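Local coordinates for protein KLTH0A00704p (Lachancea thermotolerans, PDB 4J2G) that acts in autophagy as an Atg13 family member, its HORMA domain, the part in this chain, probably mediating recruitment of PI 3-kinase, at residues Asp27-Lys32 against Leu166-Leu171; Lys75-Phe80 against Ser85-Val90; Ala227-Val232 against Tyr263-Asp268. The protein carries 1 engineered substitution. One frame throughout, in Å; residues are numbered along the deposited sequence.

Contact 1. Residues Asp27-Lys32 against Leu166-Leu171; sequences DNFFLK and LLFRYL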
loop_
_atom_site.group_PDB
_atom_site.type_symbol
_atom_site.label_atom_id
_atom_site.label_comp_id
_atom_site.label_asym_id
_atom_site.label_seq_id
_atom_site.Cartn_x
_atom_site.Cartn_y
_atom_site.Cartn_z
ATOM N N ASP A 27 12.012 -0.652 14.980
ATOM C CA ASP A 27 10.614 -0.357 15.312
ATOM C C ASP A 27 10.221 1.097 14.937
ATOM O O ASP A 27 9.077 1.363 14.512
ATOM C CB ASP A 27 10.373 -0.632 16.790
ATOM C CG ASP A 27 8.947 -0.326 17.242
ATOM O OD1 ASP A 27 7.939 -0.860 16.726
ATOM O OD2 ASP A 27 8.836 0.463 18.169
ATOM N N ASN A 28 11.176 2.013 15.054
ATOM C CA ASN A 28 10.939 3.417 14.785
ATOM C C ASN A 28 10.806 3.630 13.275
ATOM O O ASN A 28 10.024 4.467 12.809
ATOM C CB ASN A 28 12.085 4.290 15.303
ATOM C CG ASN A 28 11.958 4.638 16.783
ATOM O OD1 ASN A 28 10.893 4.529 17.402
ATOM N ND2 ASN A 28 13.064 5.087 17.357
ATOM N N PHE A 29 11.566 2.856 12.519
ATOM C CA PHE A 29 11.478 2.935 11.104
ATOM C C PHE A 29 10.069 2.471 10.631
ATOM O O PHE A 29 9.387 3.166 9.845
ATOM C CB PHE A 29 12.507 2.057 10.484
ATOM C CG PHE A 29 12.552 2.225 9.043
ATOM C CD1 PHE A 29 13.183 3.356 8.491
ATOM C CD2 PHE A 29 11.885 1.333 8.226
ATOM C CE1 PHE A 29 13.171 3.572 7.132
ATOM C CE2 PHE A 29 11.850 1.543 6.861
ATOM C CZ PHE A 29 12.480 2.664 6.317
ATOM N N PHE A 30 9.654 1.297 11.099
ATOM C CA PHE A 30 8.320 0.770 10.792
ATOM C C PHE A 30 7.285 1.857 10.991
ATOM O O PHE A 30 6.481 2.099 10.100
ATOM C CB PHE A 30 7.944 -0.358 11.721
ATOM C CG PHE A 30 8.312 -1.694 11.225
ATOM C CD1 PHE A 30 9.649 -2.027 10.939
ATOM C CD2 PHE A 30 7.316 -2.644 11.048
ATOM C CE1 PHE A 30 9.947 -3.302 10.478
ATOM C CE2 PHE A 30 7.603 -3.900 10.553
ATOM C CZ PHE A 30 8.929 -4.250 10.313
ATOM N N LEU A 31 7.340 2.506 12.152
ATOM C CA LEU A 31 6.470 3.641 12.475
ATOM C C LEU A 31 6.603 4.803 11.501
ATOM O O LEU A 31 5.588 5.222 10.964
ATOM C CB LEU A 31 6.688 4.152 13.887
ATOM C CG LEU A 31 6.395 3.163 15.036
ATOM C CD1 LEU A 31 6.804 3.791 16.389
ATOM C CD2 LEU A 31 4.949 2.740 15.083
ATOM N N LYS A 32 7.836 5.294 11.241
ATOM C CA LYS A 32 8.044 6.369 10.265
ATOM C C LYS A 32 7.537 5.965 8.855
ATOM O O LYS A 32 6.852 6.754 8.188
ATOM C CB LYS A 32 9.532 6.831 10.191
ATOM C CG LYS A 32 10.019 7.621 11.409
ATOM C CD LYS A 32 11.467 8.097 11.260
ATOM C CE LYS A 32 12.049 8.503 12.620
ATOM N NZ LYS A 32 13.501 8.877 12.547
ATOM N N LEU A 166 18.820 6.135 4.246
ATOM C CA LEU A 166 18.851 5.894 2.806
ATOM C C LEU A 166 17.571 5.187 2.347
ATOM O O LEU A 166 16.964 5.568 1.365
ATOM C CB LEU A 166 20.036 5.013 2.462
ATOM C CG LEU A 166 21.340 5.566 1.861
ATOM C CD1 LEU A 166 21.552 7.054 2.075
ATOM C CD2 LEU A 166 22.493 4.728 2.393
ATOM N N LEU A 167 17.175 4.150 3.071
ATOM C CA LEU A 167 15.953 3.461 2.789
ATOM C C LEU A 167 14.733 4.386 2.876
ATOM O O LEU A 167 13.805 4.293 2.034
ATOM C CB LEU A 167 15.782 2.306 3.732
ATOM C CG LEU A 167 14.523 1.513 3.462
ATOM C CD1 LEU A 167 14.774 0.711 2.230
ATOM C CD2 LEU A 167 14.261 0.582 4.609
ATOM N N PHE A 168 14.748 5.304 3.835
ATOM C CA PHE A 168 13.596 6.150 4.018
ATOM C C PHE A 168 13.384 7.124 2.837
ATOM O O PHE A 168 12.242 7.371 2.429
ATOM C CB PHE A 168 13.680 6.888 5.337
ATOM C CG PHE A 168 12.440 7.680 5.665
ATOM C CD1 PHE A 168 11.268 7.024 6.117
ATOM C CD2 PHE A 168 12.423 9.070 5.533
ATOM C CE1 PHE A 168 10.121 7.739 6.441
ATOM C CE2 PHE A 168 11.267 9.796 5.853
ATOM C CZ PHE A 168 10.127 9.129 6.300
ATOM N N ARG A 169 14.476 7.654 2.289
ATOM C CA ARG A 169 14.404 8.707 1.255
ATOM C C ARG A 169 14.024 8.047 -0.042
ATOM O O ARG A 169 13.373 8.617 -0.914
ATOM C CB ARG A 169 15.736 9.466 1.092
ATOM C CG ARG A 169 16.186 10.229 2.345
ATOM C CD ARG A 169 17.328 11.228 2.107
ATOM N NE ARG A 169 18.660 10.616 1.954
ATOM C CZ ARG A 169 19.749 10.873 2.706
ATOM N NH1 ARG A 169 19.720 11.744 3.713
ATOM N NH2 ARG A 169 20.896 10.251 2.445
ATOM N N TYR A 170 14.482 6.819 -0.167
ATOM C CA TYR A 170 14.214 6.094 -1.330
ATOM C C TYR A 170 12.634 5.834 -1.367
ATOM O O TYR A 170 11.968 6.070 -2.353
ATOM C CB TYR A 170 14.983 4.790 -1.312
ATOM C CG TYR A 170 14.538 3.989 -2.497
ATOM C CD1 TYR A 170 14.907 4.365 -3.777
ATOM C CD2 TYR A 170 13.590 2.968 -2.363
ATOM C CE1 TYR A 170 14.424 3.680 -4.890
ATOM C CE2 TYR A 170 13.100 2.274 -3.473
ATOM C CZ TYR A 170 13.532 2.636 -4.732
ATOM O OH TYR A 170 13.099 1.934 -5.852
ATOM N N LEU A 171 12.106 5.442 -0.228
ATOM C CA LEU A 171 10.722 5.139 -0.037
ATOM C C LEU A 171 9.907 6.421 -0.244
ATOM O O LEU A 171 8.838 6.339 -0.821
ATOM C CB LEU A 171 10.528 4.503 1.334
ATOM C CG LEU A 171 9.113 4.258 1.847
ATOM C CD1 LEU A 171 8.482 3.108 1.024
ATOM C CD2 LEU A 171 9.301 3.854 3.311
#

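Contact 2. Residues Lys75-Phe80 against Ser85-Val90; sequences KPWTTF and SLPPLV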
loop_
_atom_site.group_PDB
_atom_site.type_symbol
_atom_site.label_atom_id
_atom_site.label_comp_id
_atom_site.label_asym_id
_atom_site.label_seq_id
_atom_site.Cartn_x
_atom_site.Cartn_y
_atom_site.Cartn_z
ATOM N N LYS A 75 -0.881 0.498 17.229
ATOM C CA LYS A 75 -0.613 -0.144 18.549
ATOM C C LYS A 75 0.332 -1.397 18.499
ATOM O O LYS A 75 1.302 -1.490 19.291
ATOM C CB LYS A 75 -1.923 -0.415 19.297
ATOM C CG LYS A 75 -1.804 -1.377 20.467
ATOM C CD LYS A 75 -2.863 -2.480 20.404
ATOM C CE LYS A 75 -2.422 -3.653 19.535
ATOM N NZ LYS A 75 -3.537 -4.060 18.631
ATOM N N PRO A 76 0.105 -2.329 17.543
ATOM C CA PRO A 76 1.036 -3.417 17.512
ATOM C C PRO A 76 2.507 -3.020 17.416
ATOM O O PRO A 76 3.330 -3.846 17.790
ATOM C CB PRO A 76 0.631 -4.170 16.256
ATOM C CG PRO A 76 -0.839 -3.920 16.171
ATOM C CD PRO A 76 -0.894 -2.464 16.463
ATOM N N TRP A 77 2.850 -1.807 16.957
ATOM C CA TRP A 77 4.298 -1.435 16.774
ATOM C C TRP A 77 4.741 -0.394 17.767
ATOM O O TRP A 77 5.952 -0.174 17.966
ATOM C CB TRP A 77 4.557 -0.915 15.301
ATOM C CG TRP A 77 4.210 -1.980 14.349
ATOM C CD1 TRP A 77 5.057 -2.990 13.949
ATOM C CD2 TRP A 77 2.935 -2.259 13.725
ATOM N NE1 TRP A 77 4.410 -3.862 13.134
ATOM C CE2 TRP A 77 3.105 -3.461 12.980
ATOM C CE3 TRP A 77 1.697 -1.628 13.712
ATOM C CZ2 TRP A 77 2.088 -4.035 12.217
ATOM C CZ3 TRP A 77 0.631 -2.221 12.988
ATOM C CH2 TRP A 77 0.842 -3.427 12.236
ATOM N N THR A 78 3.776 0.297 18.361
ATOM C CA THR A 78 4.031 1.302 19.393
ATOM C C THR A 78 4.167 0.657 20.780
ATOM O O THR A 78 4.947 1.144 21.638
ATOM C CB THR A 78 2.969 2.407 19.466
ATOM O OG1 THR A 78 1.665 1.819 19.660
ATOM C CG2 THR A 78 2.969 3.201 18.174
ATOM N N THR A 79 3.440 -0.435 20.973
ATOM C CA THR A 79 3.543 -1.238 22.206
ATOM C C THR A 79 4.436 -2.489 22.074
ATOM O O THR A 79 4.201 -3.486 22.720
ATOM C CB THR A 79 2.181 -1.713 22.677
ATOM O OG1 THR A 79 1.669 -2.629 21.725
ATOM C CG2 THR A 79 1.201 -0.558 22.814
ATOM N N PHE A 80 5.479 -2.424 21.261
ATOM C CA PHE A 80 6.369 -3.556 21.035
ATOM C C PHE A 80 7.549 -3.601 21.994
ATOM O O PHE A 80 8.289 -2.599 22.073
ATOM C CB PHE A 80 6.955 -3.413 19.647
ATOM C CG PHE A 80 8.153 -4.309 19.380
ATOM C CD1 PHE A 80 7.966 -5.680 19.114
ATOM C CD2 PHE A 80 9.443 -3.778 19.334
ATOM C CE1 PHE A 80 9.056 -6.502 18.867
ATOM C CE2 PHE A 80 10.534 -4.598 19.078
ATOM C CZ PHE A 80 10.340 -5.960 18.858
ATOM N N SER A 85 7.478 -11.332 18.466
ATOM C CA SER A 85 7.902 -10.875 17.154
ATOM C C SER A 85 7.185 -9.587 16.744
ATOM O O SER A 85 5.995 -9.404 17.061
ATOM C CB SER A 85 7.601 -11.940 16.115
ATOM O OG SER A 85 8.674 -12.841 16.040
ATOM N N LEU A 86 7.933 -8.738 16.041
ATOM C CA LEU A 86 7.473 -7.457 15.483
ATOM C C LEU A 86 6.569 -7.870 14.324
ATOM O O LEU A 86 7.050 -8.465 13.401
ATOM C CB LEU A 86 8.685 -6.687 14.967
ATOM C CG LEU A 86 8.913 -5.201 15.308
ATOM C CD1 LEU A 86 9.865 -4.578 14.293
ATOM C CD2 LEU A 86 7.638 -4.374 15.361
ATOM N N PRO A 87 5.248 -7.653 14.414
ATOM C CA PRO A 87 4.355 -8.265 13.403
ATOM C C PRO A 87 4.615 -7.658 12.008
ATOM O O PRO A 87 5.007 -6.510 11.933
ATOM C CB PRO A 87 2.940 -7.852 13.862
ATOM C CG PRO A 87 3.103 -7.239 15.214
ATOM C CD PRO A 87 4.533 -6.825 15.396
ATOM N N PRO A 88 4.411 -8.423 10.916
ATOM C CA PRO A 88 4.457 -7.792 9.581
ATOM C C PRO A 88 3.354 -6.709 9.435
ATOM O O PRO A 88 2.184 -6.911 9.870
ATOM C CB PRO A 88 4.214 -8.984 8.620
ATOM C CG PRO A 88 3.409 -9.947 9.461
ATOM C CD PRO A 88 4.048 -9.855 10.832
ATOM N N LEU A 89 3.763 -5.583 8.858
ATOM C CA LEU A 89 2.966 -4.362 8.700
ATOM C C LEU A 89 2.442 -4.244 7.274
ATOM O O LEU A 89 3.208 -4.124 6.328
ATOM C CB LEU A 89 3.778 -3.131 9.112
ATOM C CG LEU A 89 3.408 -1.598 9.076
ATOM C CD1 LEU A 89 2.121 -1.186 8.447
ATOM C CD2 LEU A 89 3.467 -0.986 10.470
ATOM N N VAL A 90 1.109 -4.321 7.160
ATOM C CA VAL A 90 0.380 -4.264 5.922
ATOM C C VAL A 90 -0.357 -2.950 5.777
ATOM O O VAL A 90 -0.977 -2.474 6.710
ATOM C CB VAL A 90 -0.514 -5.498 5.781
ATOM C CG1 VAL A 90 -1.509 -5.416 4.566
ATOM C CG2 VAL A 90 0.434 -6.658 5.601
#

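Contact 3. Residues Ala227-Val232 against Tyr263-Asp268; sequences ATYSNV and YRKDCD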
loop_
_atom_site.group_PDB
_atom_site.type_symbol
_atom_site.label_atom_id
_atom_site.label_comp_id
_atom_site.label_asym_id
_atom_site.label_seq_id
_atom_site.Cartn_x
_atom_site.Cartn_y
_atom_site.Cartn_z
ATOM N N ALA A 227 -10.148 -5.982 -19.496
ATOM C CA ALA A 227 -10.144 -7.373 -19.970
ATOM C C ALA A 227 -9.081 -7.633 -21.026
ATOM O O ALA A 227 -8.844 -8.778 -21.381
ATOM C CB ALA A 227 -11.542 -7.806 -20.474
ATOM N N THR A 228 -8.409 -6.603 -21.526
ATOM C CA THR A 228 -7.253 -6.875 -22.415
ATOM C C THR A 228 -6.023 -7.493 -21.729
ATOM O O THR A 228 -5.106 -7.928 -22.395
ATOM C CB THR A 228 -6.743 -5.640 -23.165
ATOM O OG1 THR A 228 -6.420 -4.632 -22.221
ATOM C CG2 THR A 228 -7.772 -5.098 -24.098
ATOM N N TYR A 229 -5.977 -7.502 -20.408
ATOM C CA TYR A 229 -4.831 -8.076 -19.722
ATOM C C TYR A 229 -4.822 -9.573 -19.821
ATOM O O TYR A 229 -5.829 -10.228 -19.529
ATOM C CB TYR A 229 -4.847 -7.656 -18.240
ATOM C CG TYR A 229 -4.207 -6.313 -18.074
ATOM C CD1 TYR A 229 -2.838 -6.149 -18.327
ATOM C CD2 TYR A 229 -4.951 -5.192 -17.688
ATOM C CE1 TYR A 229 -2.245 -4.883 -18.203
ATOM C CE2 TYR A 229 -4.363 -3.930 -17.539
ATOM C CZ TYR A 229 -3.006 -3.795 -17.752
ATOM O OH TYR A 229 -2.408 -2.558 -17.584
ATOM N N SER A 230 -3.673 -10.124 -20.187
ATOM C CA SER A 230 -3.530 -11.568 -20.219
ATOM C C SER A 230 -2.434 -12.111 -19.248
ATOM O O SER A 230 -1.206 -11.826 -19.374
ATOM C CB SER A 230 -3.279 -12.004 -21.660
ATOM O OG SER A 230 -3.977 -13.207 -21.912
ATOM N N ASN A 231 -2.907 -12.851 -18.256
ATOM C CA ASN A 231 -2.067 -13.415 -17.223
ATOM C C ASN A 231 -1.120 -14.472 -17.770
ATOM O O ASN A 231 -1.537 -15.380 -18.517
ATOM C CB ASN A 231 -2.923 -13.992 -16.140
ATOM C CG ASN A 231 -3.791 -12.950 -15.490
ATOM O OD1 ASN A 231 -3.532 -11.748 -15.593
ATOM N ND2 ASN A 231 -4.805 -13.393 -14.772
ATOM N N VAL A 232 0.163 -14.295 -17.459
ATOM C CA VAL A 232 1.160 -15.294 -17.745
ATOM C C VAL A 232 2.003 -15.654 -16.514
ATOM O O VAL A 232 2.167 -14.844 -15.571
ATOM C CB VAL A 232 2.106 -14.817 -18.845
ATOM C CG1 VAL A 232 1.312 -14.665 -20.135
ATOM C CG2 VAL A 232 2.858 -13.528 -18.436
ATOM N N TYR A 263 0.698 -3.138 -6.705
ATOM C CA TYR A 263 -0.212 -2.086 -7.070
ATOM C C TYR A 263 -0.904 -2.288 -8.432
ATOM O O TYR A 263 -0.338 -2.811 -9.350
ATOM C CB TYR A 263 0.475 -0.735 -7.008
ATOM C CG TYR A 263 1.686 -0.639 -7.905
ATOM C CD1 TYR A 263 2.960 -1.032 -7.432
ATOM C CD2 TYR A 263 1.591 -0.137 -9.172
ATOM C CE1 TYR A 263 4.082 -0.947 -8.241
ATOM C CE2 TYR A 263 2.721 -0.016 -10.010
ATOM C CZ TYR A 263 3.965 -0.402 -9.524
ATOM O OH TYR A 263 5.053 -0.323 -10.356
ATOM N N ARG A 264 -2.162 -1.890 -8.528
ATOM C CA ARG A 264 -2.858 -1.816 -9.802
ATOM C C ARG A 264 -2.138 -0.821 -10.743
ATOM O O ARG A 264 -1.996 0.351 -10.404
ATOM C CB ARG A 264 -4.295 -1.354 -9.455
ATOM C CG ARG A 264 -5.261 -1.482 -10.597
ATOM C CD ARG A 264 -6.656 -0.915 -10.216
ATOM N NE ARG A 264 -7.255 -1.653 -9.120
ATOM C CZ ARG A 264 -7.813 -2.877 -9.211
ATOM N NH1 ARG A 264 -7.860 -3.552 -10.337
ATOM N NH2 ARG A 264 -8.336 -3.434 -8.137
ATOM N N LYS A 265 -1.618 -1.306 -11.883
ATOM C CA LYS A 265 -1.017 -0.477 -12.959
ATOM C C LYS A 265 -1.826 0.710 -13.455
ATOM O O LYS A 265 -1.274 1.749 -13.769
ATOM C CB LYS A 265 -0.711 -1.333 -14.203
ATOM C CG LYS A 265 0.399 -2.398 -14.034
ATOM C CD LYS A 265 0.326 -3.411 -15.175
ATOM C CE LYS A 265 1.652 -4.088 -15.382
ATOM N NZ LYS A 265 1.457 -5.163 -16.383
ATOM N N ASP A 266 -3.142 0.549 -13.573
ATOM C CA ASP A 266 -3.951 1.638 -14.054
ATOM C C ASP A 266 -4.810 2.276 -12.932
ATOM O O ASP A 266 -5.583 1.580 -12.255
ATOM C CB ASP A 266 -4.877 1.027 -15.102
ATOM C CG ASP A 266 -4.127 0.346 -16.189
ATOM O OD1 ASP A 266 -3.890 1.058 -17.202
ATOM O OD2 ASP A 266 -3.802 -0.878 -16.051
ATOM N N CYS A 267 -4.752 3.599 -12.798
ATOM C CA CYS A 267 -5.545 4.315 -11.806
ATOM C C CYS A 267 -6.225 5.530 -12.448
ATOM O O CYS A 267 -6.594 6.464 -11.777
ATOM C CB CYS A 267 -4.626 4.844 -10.702
ATOM S SG CYS A 267 -3.895 3.586 -9.664
ATOM N N ASP A 268 -6.361 5.558 -13.762
ATOM C CA ASP A 268 -6.981 6.748 -14.330
ATOM C C ASP A 268 -8.517 6.557 -14.229
ATOM O O ASP A 268 -9.114 6.262 -15.207
ATOM C CB ASP A 268 -6.502 6.928 -15.777
ATOM C CG ASP A 268 -7.021 8.229 -16.425
ATOM O OD1 ASP A 268 -7.531 9.118 -15.740
ATOM O OD2 ASP A 268 -6.906 8.362 -17.643
#

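Contact 1. Residues Asp27-Lys32 against Leu166-Leu171
Phe29 reaches across to Leu167 and Phe168, and its ring makes the central contact between the two helices. The far end of the ring is the touching part: CZ of Phe29 comes to 3.2 Å from CD2 of Leu167, a tight approach for two carbons, and CE2 of Phe29 is nearly as close to the same methyl. The side chains of Phe29 and Leu167 cross at about a right angle. One corner further round, CE1 of Phe29 lies 3.8 Å from CB of Phe168, which sits at the ring's edge and near its plane, so the pair is no face-to-face stack. A second group of contacts lies about one turn on, where CE1 of Phe168 meets CB of Lys32 at 3.9 Å. The carbonyl O of Lys32 stands 3.8 Å from the same CE1, in the plane of the Phe168 ring, while the extended lysine chain leads its ammonium end away.

Both rings have CG anti to their own backbone N (chi1 -173° for Phe29, -174° for Phe168), which carries each ring into the space between the helices. That reach is needed, because the two short axes run nearly parallel, at 11°, yet come no closer than 11.4 Å. Behind this layer, Phe29 also rests on Leu257 and Ile259 of strand 255-264, and Leu167 rests on Ile259 as well as on Ile247 and Ile250 of strand 242-252. Phe168 packs against Leu36, further along helix 18-39.

No hydrogen bond spans the two segments. Phe29 and Leu167 are buried, and the lysine lies at the exposed margin, so the helices are held here by apolar packing between side chains and against the sheet beneath them.

Contact 2. Residues Lys75-Phe80 against Ser85-Val90
The indole of Trp77 has Leu89 on one face and Pro76, its own neighbour in the chain, on the other. CD2 of Leu89 sits 3.5 Å from the centroid of the six-membered ring of Trp77 and 12° off its normal, a CH-pi contact; CB of Pro76 covers the opposite face toward the rim. At the edge, NE1 of Trp77 gives a hydrogen bond of 3.0 Å to the carbonyl O of Pro87. The N-H...O angle is 161° and the acceptor is almost in the indole plane, although NE1 is tilted 27° from the carbonyl plane. The carbonyl O of Pro88 also lies in plane at the edge, 3.7 Å from CZ2 of Trp77. Beside the N-H, CD2 of Leu86 touches CD1 of Trp77 at 3.3 Å. The ring of Phe80 takes CG of Leu86 over its centre, 3.8 Å from the centroid, in a second CH-pi contact, so Leu86 is wedged between two aromatic side chains.

CG of Trp77 stands anti to the carbonyl carbon, which brings the indole edge to Leu86 and Pro87. Pro87 adds its CG against CB of Pro76 at 4.1 Å. An alanine in place of Trp77 would probably leave the Pro87 carbonyl without this donor and open a gap beside Leu86 and Leu89.

Trp77 also meets Phe30 and Leu31 of helix 18-39 and Ile206 of strand 201-208. The arrangement is that of a helix-to-strand connection in a HORMA domain: the chain leaves helix 70-78, doubles back, and enters strand 89-96 of the five-stranded antiparallel sheet with the tryptophan filling the turn.

Contact 3. Residues Ala227-Val232 against Tyr263-Asp268
Tyr229 points from its loop toward Asp266 and Lys265, and it alone of residues 227-232 makes the contact. From CB, with CG anti to the carbonyl carbon (chi1 -85°), the ring spans the distance between the two backbones, whose nearest CA atoms, those of Tyr229 and Lys265, are 10.9 Å apart. Along one rim CE1 of Tyr229 lies 4.1 Å from NZ of Lys265, obliquely to the ring, but this ammonium has its hydrogen bond with Ala240 O. On the other rim CE2 of Tyr229 comes to 3.4 Å from OD2 of Asp266. At the tip, OH of Tyr229 donates a hydrogen bond of 2.7 Å to OD2 of Asp266, which accepts through its syn lone pair, on the side of OD1. Ring and carboxylate planes are 60° apart. The same OH also lies 3.7 Å from CD of Lys265, whose chain crosses the tyrosine at a slant.

Tyr229 further touches His241, and Asp266 touches Ile226. This is a surface tie between loops, in which a tyrosine hydroxyl of the segment between strands 201-208 and 242-252 is bound to the turn that follows strand 255-264 and leads to strand 268-271 of the small three-stranded sheet.

In the fold
Contacts 1 and 2 adjoin, with centres 15 Å apart, and touch through side chains: CD2 of Leu31 lies 3.7 Å from CB of Trp77, and Phe30 CD2 lies 3.7 Å from Trp77 CD1. Helix 18-39 therefore faces helix 158-177 through Phe29 and the helix 70-78 end through Phe30 and Leu31; in sequence, contact 2 is nested within the span closed by contact 1. Contact 3 lies on the other side of the chain's centre, its own centre 29 Å from that of contact 1 and 32 Å from that of contact 2. Contacts 2 and 3 nevertheless reach the same five-stranded sheet, through strands 89-96 and 255-264.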